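Local coordinates for assembly chaperone of ribosomal protein L4 (Acl4) (PDB 5TQB), which probably accompanies newly made ribosomal protein L4 as a dedicated chaperone until its assembly into the ribosome, using a scaffold of TPR-type helices, at residues G56-D59 against A60-Y64. Numbering follows the deposited sequence.
Sequences GDID and AARNY
R62 NH1 is gripped from two directions: D59 OD1 accepts from it at 3.2 Å in a salt bridge, and a water accepts a second bond. Both partners sit at the edge of the guanidinium, in its plane, but the carboxylate is turned 62° against that plane, and OD1 is met from above its own plane. The water also donates to D59 O, tying the arginine to the backbone of the same aspartate. R62 sends CG anti to its N (chi1 -177°) and then bends at chi3 (-55°), which carries the guanidinium back toward the start of the helix; there NH2 comes 3.8 Å from I58 CG2. A long, multiply donating side chain suits this place, since NE pairs with E96 and NH2 with L94 O.

These residues form the turn into helix 58-71, within the predicted TPR repeat, whose antiparallel helix pair is completed here by helix 41-54. G56 closes the preceding helix in a Schellman motif, its positive phi being easy for a residue without CB. D57 follows as N-cap: OD2 accepts from A60 N at 3.0 Å, serving an amide that has no i-4 bond here, while D57 O takes A61 N at 3.1 Å as the first regular helical bond. A short carboxylate suits the cap and probably also interacts well with the positive end of the helix dipole. Replacing D57 by alanine would probably leave A60 N without its capping acceptor and fray the first turn. A60 CB lies 3.3 Å from D57 CG, and the small A60 and A61 also let the helix pack closely, on H52 and V53 of helix 41-54 respectively. R62 N donates the next backbone bond to I58 O, 2.9 Å long.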
ATOM      1  N   GLY B  56       1.045  13.697  10.867  1.00 71.55           N
ATOM      2  CA  GLY B  56      -0.192  14.351  10.488  1.00 73.63           C
ATOM      3  C   GLY B  56      -0.197  15.839  10.797  1.00 76.13           C
ATOM      4  O   GLY B  56      -1.222  16.502  10.635  1.00 79.65           O
ATOM      5  N   ASP B  57       0.941  16.364  11.249  1.00 75.54           N
ATOM      6  CA  ASP B  57       1.083  17.801  11.482  1.00 78.86           C
ATOM      7  C   ASP B  57       1.563  18.486  10.208  1.00 77.96           C
ATOM      8  O   ASP B  57       2.759  18.693  10.008  1.00 77.22           O
ATOM      9  CB  ASP B  57       2.054  18.082  12.630  1.00 82.66           C
ATOM     10  CG  ASP B  57       2.062  19.550  13.039  1.00 88.59           C
ATOM     11  OD1 ASP B  57       2.506  19.855  14.166  1.00 90.77           O
ATOM     12  OD2 ASP B  57       1.613  20.399  12.236  1.00 90.38           O
ATOM     13  N   ILE B  58       0.611  18.843   9.356  1.00 79.39           N
ATOM     14  CA  ILE B  58       0.901  19.384   8.035  1.00 78.16           C
ATOM     15  C   ILE B  58       1.548  20.761   8.106  1.00 75.92           C
ATOM     16  O   ILE B  58       2.429  21.081   7.312  1.00 73.12           O
ATOM     17  CB  ILE B  58      -0.401  19.487   7.199  1.00 75.67           C
ATOM     18  CG1 ILE B  58      -1.100  18.128   7.120  1.00 76.86           C
ATOM     19  CG2 ILE B  58      -0.118  20.002   5.800  1.00 74.58           C
ATOM     20  CD1 ILE B  58      -0.237  17.002   6.572  1.00 77.40           C
ATOM     21  N   ASP B  59       1.103  21.581   9.049  1.00 79.67           N
ATOM     22  CA  ASP B  59       1.578  22.956   9.133  1.00 84.11           C
ATOM     23  C   ASP B  59       3.020  23.025   9.627  1.00 79.74           C
ATOM     24  O   ASP B  59       3.784  23.897   9.211  1.00 79.51           O
ATOM     25  CB  ASP B  59       0.659  23.780  10.032  1.00 92.07           C
ATOM     26  CG  ASP B  59      -0.754  23.873   9.487  1.00 97.12           C
ATOM     27  OD1 ASP B  59      -0.989  24.717   8.595  1.00 99.41           O
ATOM     28  OD2 ASP B  59      -1.627  23.105   9.947  1.00 98.45           O
ATOM     29  N   ALA B  60       3.387  22.107  10.516  1.00 75.55           N
ATOM     30  CA  ALA B  60       4.766  22.002  10.970  1.00 71.72           C
ATOM     31  C   ALA B  60       5.617  21.491   9.821  1.00 65.71           C
ATOM     32  O   ALA B  60       6.722  21.980   9.582  1.00 65.31           O
ATOM     33  CB  ALA B  60       4.868  21.066  12.162  1.00 73.53           C
ATOM     34  N   ALA B  61       5.083  20.509   9.104  1.00 60.23           N
ATOM     35  CA  ALA B  61       5.775  19.928   7.963  1.00 58.90           C
ATOM     36  C   ALA B  61       6.068  20.968   6.884  1.00 65.31           C
ATOM     37  O   ALA B  61       7.145  20.954   6.284  1.00 67.33           O
ATOM     38  CB  ALA B  61       4.968  18.794   7.388  1.00 53.50           C
ATOM     39  N   ARG B  62       5.119  21.871   6.641  1.00 64.17           N
ATOM     40  CA  ARG B  62       5.296  22.897   5.618  1.00 64.29           C
ATOM     41  C   ARG B  62       6.420  23.858   6.000  1.00 63.64           C
ATOM     42  O   ARG B  62       7.264  24.205   5.170  1.00 65.86           O
ATOM     43  CB  ARG B  62       3.994  23.675   5.385  1.00 63.67           C
ATOM     44  CG  ARG B  62       4.092  24.705   4.268  1.00 67.51           C
ATOM     45  CD  ARG B  62       2.789  25.491   4.062  1.00 70.14           C
ATOM     46  NE  ARG B  62       1.632  24.622   3.834  1.00 67.06           N
ATOM     47  CZ  ARG B  62       0.719  24.311   4.753  1.00 67.10           C
ATOM     48  NH1 ARG B  62       0.800  24.794   5.988  1.00 69.87           N
ATOM     49  NH2 ARG B  62      -0.287  23.508   4.438  1.00 65.62           N
ATOM     50  N   ASN B  63       6.426  24.288   7.255  1.00 63.76           N
ATOM     51  CA  ASN B  63       7.450  25.212   7.732  1.00 68.73           C
ATOM     52  C   ASN B  63       8.861  24.612   7.661  1.00 64.87           C
ATOM     53  O   ASN B  63       9.820  25.303   7.313  1.00 67.87           O
ATOM     54  CB  ASN B  63       7.126  25.661   9.160  1.00 75.14           C
ATOM     55  CG  ASN B  63       5.812  26.419   9.249  1.00 79.95           C
ATOM     56  OD1 ASN B  63       5.494  27.239   8.384  1.00 81.63           O
ATOM     57  ND2 ASN B  63       5.038  26.141  10.293  1.00 80.79           N
ATOM     58  N   TYR B  64       8.983  23.325   7.971  1.00 59.94           N
ATOM     59  CA  TYR B  64      10.280  22.655   7.945  1.00 63.59           C
ATOM     60  C   TYR B  64      10.774  22.489   6.514  1.00 63.57           C
ATOM     61  O   TYR B  64      11.939  22.752   6.211  1.00 65.32           O
ATOM     62  CB  TYR B  64      10.199  21.287   8.628  1.00 61.91           C
ATOM     63  CG  TYR B  64      10.233  21.342  10.142  1.00 64.42           C
ATOM     64  CD1 TYR B  64      11.299  21.928  10.809  1.00 67.93           C
ATOM     65  CD2 TYR B  64       9.215  20.786  10.903  1.00 64.36           C
ATOM     66  CE1 TYR B  64      11.340  21.977  12.183  1.00 68.48           C
ATOM     67  CE2 TYR B  64       9.249  20.828  12.282  1.00 65.38           C
ATOM     68  CZ  TYR B  64      10.318  21.424  12.917  1.00 67.53           C
ATOM     69  OH  TYR B  64      10.371  21.475  14.291  1.00 69.66           O
TER
HETATM   70  O   HOH W   1       2.441  26.030   7.541  1.00 83.44           O